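Local coordinates for protein SOXX (Paracoccus pantotrophus, PDB 2C1D) that probably carries electrons as the small heme c subunit of SoxXA, the heme enzyme complex that initiates chemotrophic sulfur oxidation, at residues I32-T35 with C41-C44; A80-K83 with G88-M91; R76-V79 with M84-E87. All blocks are in the same frame, centred on the assembly; numbering follows the deposited sequence.

Contact 1 of 3, residues I32-T35 with C41-C44; sequences IMTT and CVAC. With HEC (heme c), chain O.
Met33 packs against Cys41 beside one edge of the heme c macrocycle, whose two faces are taken by its axial ligands, Met91 on one and His45 on the other. At the rim, Cys41 and Cys44 of the CXXCH motif of c-type cytochromes are joined covalently to the porphyrin, Cys41 SG to CAB at 1.9 Å and Cys44 SG to CAC at 2.2 Å. Both sulfurs lie off the plane on the side away from Met91, so the residues from Cys41 to Cys44 wrap round the edge toward that face. The turn of the motif is closed by Cys44 N, which donates to Cys41 O at 3.1 Å. Cys41 reaches the heme because SG stands beside its own backbone N, opposite the carbonyl carbon (chi1 -53°), and in this pose the sulfur also bears on the side chain of Met33, with Met33 CG 3.7 Å from Cys41 SG. Beyond this sulfur the Met33 chain bends (chi3 76°) and packs on Phe131 of helix 122-133 and on Leu63. Thus the end of helix 26-33, a helix of the cytochrome c fold, is set directly against the heme attachment. One step out, Thr34 CG2 meets Val42 CG1 at 4.0 Å, methyl against methyl, while the hydroxyl of Thr34 turns back to Val30 O of helix 26-33. Arg193 of the SOXA chain covers Val42 and Ala43. The backbones are tied by Cys41 N, which donates to Met33 O at 3.1 Å in a weak bond, bent to 129° at the hydrogen.

Contact 2 of 3, residues A80-K83 with G88-M91; sequences ANAK and GTFM. With HEC (heme c), chain O.
Lys83 and Ala82 meet the loop that brings the axial methionine to the heme iron, an element of the cytochrome c fold. Coordination comes first: Met91 runs extended from a CG anti to its backbone N (chi1 -176°), which carries SD over the porphyrin to bind the iron at 2.2 Å. Apolar packing surrounds this ligand: Ala82 CB touches Met91 CG at 3.8 Å, Thr89 CG2 fits against Ala82 and the CG of Lys83, and heme CBC sits over one face of the Phe90 ring, toward its rim. Two polar contacts meet at the ammonium of Lys83. Its NZ donates to Met91 O at 2.8 Å, arriving 44° above the carbonyl plane, and a water 2.8 Å from Lys83 NZ bridges to Phe90 O. With an alanine here, Met91 O would probably lose this donor, and the water at Phe90 O the ammonium it accepts from. Arg172 of the SOXA chain donates to Thr89 O. The hydroxyl of Thr89 both donates and accepts: OG1 gives its proton to propionate O1D of the heme at 2.9 Å and closes an ST turn by receiving Met91 N at 3.2 Å.

Contact 3 of 3, residues R76-V79 with M84-E87; sequences RGIV and MTFE. With HEC (heme c), chain O.
Ile78 fills the angle between the heme and the loop residues Thr85 and Phe86, and its two branches serve different partners. CG1 stands beside the backbone N (chi1 -75°), which puts the CG2 methyl anti to that N and over the porphyrin face carrying Met91, 3.7 Å from C3A of the heme. The CG1 branch turns to the loop. There Ile78 CG1 lies 3.7 Å from Thr85 OG1, a van der Waals approach, and Ile78 CD1 comes obliquely to Phe86 CE1 at 4.2 Å. Thr85 CG2 stands 3.6 Å above the plane of the Phe86 ring, over its centre, and on the opposite face heme CBD, the methylene next to a propionate carboxylate, lies 3.6 Å away and offset toward the rim. The ring is therefore sandwiched between a methyl of its own loop and a heme side chain. In the cytochrome c fold this helix, 72-81, lines the heme on the side of the axial methionine. Val79 reaches both the heme, with CG2 3.9 Å from the methyl CMB, and helix 122-133, where it meets Ile125, Val128 and Leu132; Arg76 is salt-bridged to Glu72 and Glu126. Against this tight heme-facing side stands a looser outer one. No hydrogen bond joins the two segments, which bury 126 Å² in all, and Thr85 and Phe86 are both partly exposed. The chain flanking them is more open still: the side chain of Met84 turns out to Tyr10, and the carboxylate of Glu87 extends outward from an exposed residue.

All three contacts border the same heme. Contacts 1 and 2 are buried, whereas contact 3 is only partly so and has its loop at the surface. Contacts 2 and 3 share helix 72-81 and the loop after it, with centres about 6 Å apart, and touch where Met91 CE lies 3.5 Å from Ile78 O. Contact 1, built from helix 26-33 and the motif loop, is centred about 15 Å from contact 2. Their chemistry differs accordingly: covalent attachment at the heme rim in contact 1, iron ligation with a lysine bonded to the carbonyl of the iron ligand in contact 2, and apolar packing in contact 3. SOXA reaches the first two contacts but not the third.

Contact 1 of 3, residues I32-T35 with C41-C44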
loop_
_atom_site.group_PDB
_atom_site.type_symbol
_atom_site.label_atom_id
_atom_site.label_comp_id
_atom_site.label_asym_id
_atom_site.label_seq_id
_atom_site.Cartn_x
_atom_site.Cartn_y
_atom_site.Cartn_z
ATOM N N ILE B 32 4.314 -8.056 -24.833
ATOM C CA ILE B 32 4.382 -6.787 -24.128
ATOM C C ILE B 32 3.232 -6.678 -23.126
ATOM O O ILE B 32 3.417 -6.244 -22.002
ATOM C CB ILE B 32 4.370 -5.622 -25.156
ATOM C CG1 ILE B 32 5.677 -5.620 -25.970
ATOM C CG2 ILE B 32 4.163 -4.269 -24.478
ATOM C CD1 ILE B 32 5.566 -4.963 -27.321
ATOM N N MET B 33 2.040 -7.094 -23.537
ATOM C CA MET B 33 0.840 -6.917 -22.727
ATOM C C MET B 33 0.806 -7.846 -21.498
ATOM O O MET B 33 0.074 -7.581 -20.532
ATOM C CB MET B 33 -0.409 -7.124 -23.594
ATOM C CG MET B 33 -0.609 -6.040 -24.677
ATOM S SD MET B 33 -1.830 -6.573 -25.890
ATOM C CE MET B 33 -3.291 -6.332 -24.963
ATOM N N THR B 34 1.605 -8.911 -21.530
ATOM C CA THR B 34 1.527 -9.962 -20.511
ATOM C C THR B 34 2.835 -10.147 -19.758
ATOM O O THR B 34 3.026 -11.147 -19.035
ATOM C CB THR B 34 1.101 -11.253 -21.160
ATOM O OG1 THR B 34 2.006 -11.590 -22.227
ATOM C CG2 THR B 34 -0.273 -11.073 -21.849
ATOM N N THR B 35 3.724 -9.162 -19.909
ATOM C CA THR B 35 4.993 -9.155 -19.208
ATOM C C THR B 35 4.946 -8.027 -18.171
ATOM O O THR B 35 4.640 -6.864 -18.508
ATOM C CB THR B 35 6.165 -8.964 -20.193
ATOM O OG1 THR B 35 6.204 -10.050 -21.145
ATOM C CG2 THR B 35 7.509 -9.027 -19.436
ATOM N N CYS B 41 -0.624 -5.192 -18.738
ATOM C CA CYS B 41 -2.034 -4.873 -18.981
ATOM C C CYS B 41 -2.961 -5.803 -18.187
ATOM O O CYS B 41 -3.999 -5.390 -17.701
ATOM C CB CYS B 41 -2.343 -5.050 -20.456
ATOM S SG CYS B 41 -1.234 -4.161 -21.595
ATOM N N VAL B 42 -2.550 -7.058 -18.083
ATOM C CA VAL B 42 -3.300 -8.083 -17.385
ATOM C C VAL B 42 -3.344 -7.907 -15.871
ATOM O O VAL B 42 -4.106 -8.620 -15.214
ATOM C CB VAL B 42 -2.815 -9.522 -17.735
ATOM C CG1 VAL B 42 -3.083 -9.850 -19.210
ATOM C CG2 VAL B 42 -1.358 -9.718 -17.413
ATOM N N ALA B 43 -2.592 -6.955 -15.306
ATOM C CA ALA B 43 -2.739 -6.641 -13.885
ATOM C C ALA B 43 -4.110 -6.048 -13.637
ATOM O O ALA B 43 -4.685 -6.267 -12.584
ATOM C CB ALA B 43 -1.659 -5.678 -13.368
ATOM N N CYS B 44 -4.633 -5.305 -14.617
ATOM C CA CYS B 44 -5.934 -4.649 -14.494
ATOM C C CYS B 44 -7.051 -5.226 -15.371
ATOM O O CYS B 44 -8.216 -5.168 -14.960
ATOM C CB CYS B 44 -5.778 -3.165 -14.795
ATOM S SG CYS B 44 -4.715 -2.347 -13.596
HETATM FE FE HEC O . -6.327 -0.173 -19.655
HETATM C CHA HEC O . -9.328 1.287 -20.365
HETATM C CHB HEC O . -5.973 -1.108 -22.888
HETATM C CHC HEC O . -3.232 -1.352 -18.951
HETATM C CHD HEC O . -6.826 0.390 -16.273
HETATM N NA HEC O . -7.439 0.075 -21.331
HETATM C C1A HEC O . -8.670 0.658 -21.390
HETATM C C2A HEC O . -9.159 0.511 -22.743
HETATM C C3A HEC O . -8.232 -0.160 -23.456
HETATM C C4A HEC O . -7.124 -0.435 -22.559
HETATM C CMA HEC O . -8.239 -0.591 -24.934
HETATM C CAA HEC O . -10.508 1.068 -23.201
HETATM C CBA HEC O . -11.672 0.324 -22.562
HETATM C CGA HEC O . -11.893 -0.870 -23.412
HETATM O O1A HEC O . -12.312 -0.660 -24.571
HETATM O O2A HEC O . -11.651 -2.014 -22.961
HETATM N NB HEC O . -4.908 -1.076 -20.695
HETATM C C1B HEC O . -4.916 -1.306 -22.054
HETATM C C2B HEC O . -3.603 -1.780 -22.461
HETATM C C3B HEC O . -2.841 -1.866 -21.368
HETATM C C4B HEC O . -3.648 -1.408 -20.251
HETATM C CMB HEC O . -3.235 -2.194 -23.894
HETATM C CAB HEC O . -1.352 -2.324 -21.328
HETATM C CBB HEC O . -0.583 -1.591 -22.204
HETATM N NC HEC O . -5.206 -0.458 -17.903
HETATM C C1C HEC O . -3.951 -0.952 -17.864
HETATM C C2C HEC O . -3.558 -1.060 -16.461
HETATM C C3C HEC O . -4.493 -0.439 -15.723
HETATM C C4C HEC O . -5.602 -0.148 -16.627
HETATM C CMC HEC O . -2.140 -1.413 -15.984
HETATM C CAC HEC O . -4.557 -0.230 -14.166
HETATM C CBC HEC O . -3.552 0.384 -13.526
HETATM N ND HEC O . -7.833 0.728 -18.489
HETATM C C1D HEC O . -7.844 0.818 -17.103
HETATM C C2D HEC O . -9.084 1.437 -16.689
HETATM C C3D HEC O . -9.861 1.711 -17.982
HETATM C C4D HEC O . -9.009 1.227 -19.032
HETATM C CMD HEC O . -9.555 1.759 -15.244
HETATM C CAD HEC O . -11.272 2.343 -18.164
HETATM C CBD HEC O . -11.098 3.850 -18.346
HETATM C CGD HEC O . -11.899 4.643 -17.333
HETATM O O1D HEC O . -11.288 5.183 -16.349
HETATM O O2D HEC O . -13.148 4.711 -17.540
#

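Contact 2 of 3, residues A80-K83 with G88-M91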
loop_
_atom_site.group_PDB
_atom_site.type_symbol
_atom_site.label_atom_id
_atom_site.label_comp_id
_atom_site.label_asym_id
_atom_site.label_seq_id
_atom_site.Cartn_x
_atom_site.Cartn_y
_atom_site.Cartn_z
ATOM N N ALA B 80 -0.888 4.968 -25.513
ATOM C CA ALA B 80 0.127 5.986 -25.270
ATOM C C ALA B 80 -0.219 6.832 -24.064
ATOM O O ALA B 80 0.637 7.126 -23.231
ATOM C CB ALA B 80 0.330 6.894 -26.507
ATOM N N ASN B 81 -1.467 7.260 -23.976
ATOM C CA ASN B 81 -1.877 8.051 -22.823
ATOM C C ASN B 81 -3.404 8.067 -22.666
ATOM O O ASN B 81 -4.096 8.893 -23.270
ATOM C CB ASN B 81 -1.324 9.461 -22.898
ATOM C CG ASN B 81 -1.531 10.238 -21.610
ATOM O OD1 ASN B 81 -2.314 9.833 -20.735
ATOM N ND2 ASN B 81 -0.850 11.369 -21.492
ATOM N N ALA B 82 -3.909 7.160 -21.825
ATOM C CA ALA B 82 -5.340 6.924 -21.715
ATOM C C ALA B 82 -6.046 8.098 -21.077
ATOM O O ALA B 82 -7.240 8.298 -21.314
ATOM C CB ALA B 82 -5.619 5.647 -20.963
ATOM N N LYS B 83 -5.319 8.890 -20.299
ATOM C CA LYS B 83 -5.843 10.119 -19.703
ATOM C C LYS B 83 -6.354 11.150 -20.706
ATOM O O LYS B 83 -7.078 12.070 -20.320
ATOM C CB LYS B 83 -4.780 10.786 -18.829
ATOM C CG LYS B 83 -4.509 10.060 -17.499
ATOM C CD LYS B 83 -3.208 9.254 -17.517
ATOM C CE LYS B 83 -2.698 8.922 -16.103
ATOM N NZ LYS B 83 -3.636 8.094 -15.289
ATOM N N GLY B 88 -8.637 11.653 -15.777
ATOM C CA GLY B 88 -8.368 11.150 -14.438
ATOM C C GLY B 88 -8.323 9.635 -14.281
ATOM O O GLY B 88 -8.325 9.152 -13.169
ATOM N N THR B 89 -8.262 8.883 -15.372
ATOM C CA THR B 89 -8.305 7.432 -15.300
ATOM C C THR B 89 -7.141 6.838 -14.504
ATOM O O THR B 89 -6.047 7.397 -14.446
ATOM C CB THR B 89 -8.367 6.796 -16.694
ATOM O OG1 THR B 89 -8.444 5.367 -16.575
ATOM C CG2 THR B 89 -7.096 7.042 -17.509
ATOM N N PHE B 90 -7.417 5.688 -13.895
ATOM C CA PHE B 90 -6.439 4.942 -13.095
ATOM C C PHE B 90 -5.414 4.316 -14.043
ATOM O O PHE B 90 -4.277 4.079 -13.660
ATOM C CB PHE B 90 -7.204 3.890 -12.255
ATOM C CG PHE B 90 -6.347 2.975 -11.416
ATOM C CD1 PHE B 90 -5.263 3.451 -10.669
ATOM C CD2 PHE B 90 -6.663 1.626 -11.340
ATOM C CE1 PHE B 90 -4.500 2.569 -9.873
ATOM C CE2 PHE B 90 -5.881 0.736 -10.565
ATOM C CZ PHE B 90 -4.813 1.226 -9.817
ATOM N N MET B 91 -5.805 4.069 -15.296
ATOM C CA MET B 91 -4.881 3.538 -16.299
ATOM C C MET B 91 -3.698 4.497 -16.461
ATOM O O MET B 91 -3.892 5.677 -16.763
ATOM C CB MET B 91 -5.578 3.355 -17.658
ATOM C CG MET B 91 -4.670 2.718 -18.713
ATOM S SD MET B 91 -5.595 1.889 -20.023
ATOM C CE MET B 91 -4.370 1.891 -21.284
HETATM FE FE HEC O . -6.327 -0.173 -19.655
HETATM C CHA HEC O . -9.328 1.287 -20.365
HETATM C CHB HEC O . -5.973 -1.108 -22.888
HETATM C CHC HEC O . -3.232 -1.352 -18.951
HETATM C CHD HEC O . -6.826 0.390 -16.273
HETATM N NA HEC O . -7.439 0.075 -21.331
HETATM C C1A HEC O . -8.670 0.658 -21.390
HETATM C C2A HEC O . -9.159 0.511 -22.743
HETATM C C3A HEC O . -8.232 -0.160 -23.456
HETATM C C4A HEC O . -7.124 -0.435 -22.559
HETATM C CMA HEC O . -8.239 -0.591 -24.934
HETATM C CAA HEC O . -10.508 1.068 -23.201
HETATM C CBA HEC O . -11.672 0.324 -22.562
HETATM C CGA HEC O . -11.893 -0.870 -23.412
HETATM O O1A HEC O . -12.312 -0.660 -24.571
HETATM O O2A HEC O . -11.651 -2.014 -22.961
HETATM N NB HEC O . -4.908 -1.076 -20.695
HETATM C C1B HEC O . -4.916 -1.306 -22.054
HETATM C C2B HEC O . -3.603 -1.780 -22.461
HETATM C C3B HEC O . -2.841 -1.866 -21.368
HETATM C C4B HEC O . -3.648 -1.408 -20.251
HETATM C CMB HEC O . -3.235 -2.194 -23.894
HETATM C CAB HEC O . -1.352 -2.324 -21.328
HETATM C CBB HEC O . -0.583 -1.591 -22.204
HETATM N NC HEC O . -5.206 -0.458 -17.903
HETATM C C1C HEC O . -3.951 -0.952 -17.864
HETATM C C2C HEC O . -3.558 -1.060 -16.461
HETATM C C3C HEC O . -4.493 -0.439 -15.723
HETATM C C4C HEC O . -5.602 -0.148 -16.627
HETATM C CMC HEC O . -2.140 -1.413 -15.984
HETATM C CAC HEC O . -4.557 -0.230 -14.166
HETATM C CBC HEC O . -3.552 0.384 -13.526
HETATM N ND HEC O . -7.833 0.728 -18.489
HETATM C C1D HEC O . -7.844 0.818 -17.103
HETATM C C2D HEC O . -9.084 1.437 -16.689
HETATM C C3D HEC O . -9.861 1.711 -17.982
HETATM C C4D HEC O . -9.009 1.227 -19.032
HETATM C CMD HEC O . -9.555 1.759 -15.244
HETATM C CAD HEC O . -11.272 2.343 -18.164
HETATM C CBD HEC O . -11.098 3.850 -18.346
HETATM C CGD HEC O . -11.899 4.643 -17.333
HETATM O O1D HEC O . -11.288 5.183 -16.349
HETATM O O2D HEC O . -13.148 4.711 -17.540
HETATM O O HOH W 1 -2.675 6.250 -13.444
#

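Contact 3 of 3, residues R76-V79 with M84-E87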
loop_
_atom_site.group_PDB
_atom_site.type_symbol
_atom_site.label_atom_id
_atom_site.label_comp_id
_atom_site.label_asym_id
_atom_site.label_seq_id
_atom_site.Cartn_x
_atom_site.Cartn_y
_atom_site.Cartn_z
ATOM N N ARG B 76 -4.300 3.667 -30.298
ATOM C CA ARG B 76 -2.939 4.205 -30.126
ATOM C C ARG B 76 -2.909 5.256 -29.038
ATOM O O ARG B 76 -2.056 5.237 -28.145
ATOM C CB ARG B 76 -2.423 4.773 -31.459
ATOM C CG ARG B 76 -1.085 5.507 -31.422
ATOM C CD ARG B 76 -0.642 5.985 -32.814
ATOM N NE ARG B 76 -0.480 4.843 -33.706
ATOM C CZ ARG B 76 -1.231 4.561 -34.773
ATOM N NH1 ARG B 76 -2.256 5.321 -35.157
ATOM N NH2 ARG B 76 -0.949 3.479 -35.466
ATOM N N GLY B 77 -3.870 6.173 -29.100
ATOM C CA GLY B 77 -3.966 7.223 -28.116
ATOM C C GLY B 77 -4.265 6.709 -26.710
ATOM O O GLY B 77 -3.764 7.269 -25.764
ATOM N N ILE B 78 -5.057 5.645 -26.589
ATOM C CA ILE B 78 -5.393 5.043 -25.280
ATOM C C ILE B 78 -4.158 4.351 -24.678
ATOM O O ILE B 78 -3.843 4.520 -23.500
ATOM C CB ILE B 78 -6.573 4.042 -25.440
ATOM C CG1 ILE B 78 -7.886 4.819 -25.606
ATOM C CG2 ILE B 78 -6.686 3.103 -24.247
ATOM C CD1 ILE B 78 -9.083 3.988 -26.047
ATOM N N VAL B 79 -3.442 3.594 -25.493
ATOM C CA VAL B 79 -2.196 2.952 -25.033
ATOM C C VAL B 79 -1.120 3.970 -24.655
ATOM O O VAL B 79 -0.523 3.867 -23.574
ATOM C CB VAL B 79 -1.686 1.908 -26.044
ATOM C CG1 VAL B 79 -0.440 1.201 -25.538
ATOM C CG2 VAL B 79 -2.764 0.849 -26.287
ATOM N N MET B 84 -5.969 11.027 -21.975
ATOM C CA MET B 84 -6.441 11.965 -23.007
ATOM C C MET B 84 -7.784 11.534 -23.595
ATOM O O MET B 84 -8.402 12.278 -24.366
ATOM C CB MET B 84 -5.415 12.102 -24.136
ATOM C CG MET B 84 -4.049 12.596 -23.709
ATOM S SD MET B 84 -4.049 14.246 -23.045
ATOM C CE MET B 84 -4.201 15.280 -24.565
ATOM N N THR B 85 -8.206 10.325 -23.251
ATOM C CA THR B 85 -9.515 9.804 -23.624
ATOM C C THR B 85 -10.441 9.788 -22.392
ATOM O O THR B 85 -11.595 10.225 -22.469
ATOM C CB THR B 85 -9.354 8.390 -24.205
ATOM O OG1 THR B 85 -8.658 8.442 -25.462
ATOM C CG2 THR B 85 -10.686 7.743 -24.553
ATOM N N PHE B 86 -9.932 9.285 -21.263
ATOM C CA PHE B 86 -10.710 9.144 -20.023
ATOM C C PHE B 86 -10.054 9.966 -18.936
ATOM O O PHE B 86 -9.095 9.509 -18.307
ATOM C CB PHE B 86 -10.749 7.693 -19.557
ATOM C CG PHE B 86 -11.063 6.687 -20.629
ATOM C CD1 PHE B 86 -10.062 5.882 -21.150
ATOM C CD2 PHE B 86 -12.366 6.474 -21.048
ATOM C CE1 PHE B 86 -10.343 4.925 -22.107
ATOM C CE2 PHE B 86 -12.658 5.505 -22.001
ATOM C CZ PHE B 86 -11.654 4.729 -22.531
ATOM N N GLU B 87 -10.555 11.175 -18.710
ATOM C CA GLU B 87 -9.920 12.120 -17.786
ATOM C C GLU B 87 -9.819 11.533 -16.379
ATOM O O GLU B 87 -10.791 10.969 -15.871
ATOM C CB GLU B 87 -10.713 13.437 -17.739
ATOM C CG GLU B 87 -10.084 14.554 -16.907
ATOM C CD GLU B 87 -10.721 15.923 -17.173
ATOM O OE1 GLU B 87 -11.982 16.024 -17.170
ATOM O OE2 GLU B 87 -9.960 16.907 -17.386
HETATM FE FE HEC O . -6.327 -0.173 -19.655
HETATM C CHA HEC O . -9.328 1.287 -20.365
HETATM C CHB HEC O . -5.973 -1.108 -22.888
HETATM C CHC HEC O . -3.232 -1.352 -18.951
HETATM C CHD HEC O . -6.826 0.390 -16.273
HETATM N NA HEC O . -7.439 0.075 -21.331
HETATM C C1A HEC O . -8.670 0.658 -21.390
HETATM C C2A HEC O . -9.159 0.511 -22.743
HETATM C C3A HEC O . -8.232 -0.160 -23.456
HETATM C C4A HEC O . -7.124 -0.435 -22.559
HETATM C CMA HEC O . -8.239 -0.591 -24.934
HETATM C CAA HEC O . -10.508 1.068 -23.201
HETATM C CBA HEC O . -11.672 0.324 -22.562
HETATM C CGA HEC O . -11.893 -0.870 -23.412
HETATM O O1A HEC O . -12.312 -0.660 -24.571
HETATM O O2A HEC O . -11.651 -2.014 -22.961
HETATM N NB HEC O . -4.908 -1.076 -20.695
HETATM C C1B HEC O . -4.916 -1.306 -22.054
HETATM C C2B HEC O . -3.603 -1.780 -22.461
HETATM C C3B HEC O . -2.841 -1.866 -21.368
HETATM C C4B HEC O . -3.648 -1.408 -20.251
HETATM C CMB HEC O . -3.235 -2.194 -23.894
HETATM C CAB HEC O . -1.352 -2.324 -21.328
HETATM C CBB HEC O . -0.583 -1.591 -22.204
HETATM N NC HEC O . -5.206 -0.458 -17.903
HETATM C C1C HEC O . -3.951 -0.952 -17.864
HETATM C C2C HEC O . -3.558 -1.060 -16.461
HETATM C C3C HEC O . -4.493 -0.439 -15.723
HETATM C C4C HEC O . -5.602 -0.148 -16.627
HETATM C CMC HEC O . -2.140 -1.413 -15.984
HETATM C CAC HEC O . -4.557 -0.230 -14.166
HETATM C CBC HEC O . -3.552 0.384 -13.526
HETATM N ND HEC O . -7.833 0.728 -18.489
HETATM C C1D HEC O . -7.844 0.818 -17.103
HETATM C C2D HEC O . -9.084 1.437 -16.689
HETATM C C3D HEC O . -9.861 1.711 -17.982
HETATM C C4D HEC O . -9.009 1.227 -19.032
HETATM C CMD HEC O . -9.555 1.759 -15.244
HETATM C CAD HEC O . -11.272 2.343 -18.164
HETATM C CBD HEC O . -11.098 3.850 -18.346
HETATM C CGD HEC O . -11.899 4.643 -17.333
HETATM O O1D HEC O . -11.288 5.183 -16.349
HETATM O O2D HEC O . -13.148 4.711 -17.540
#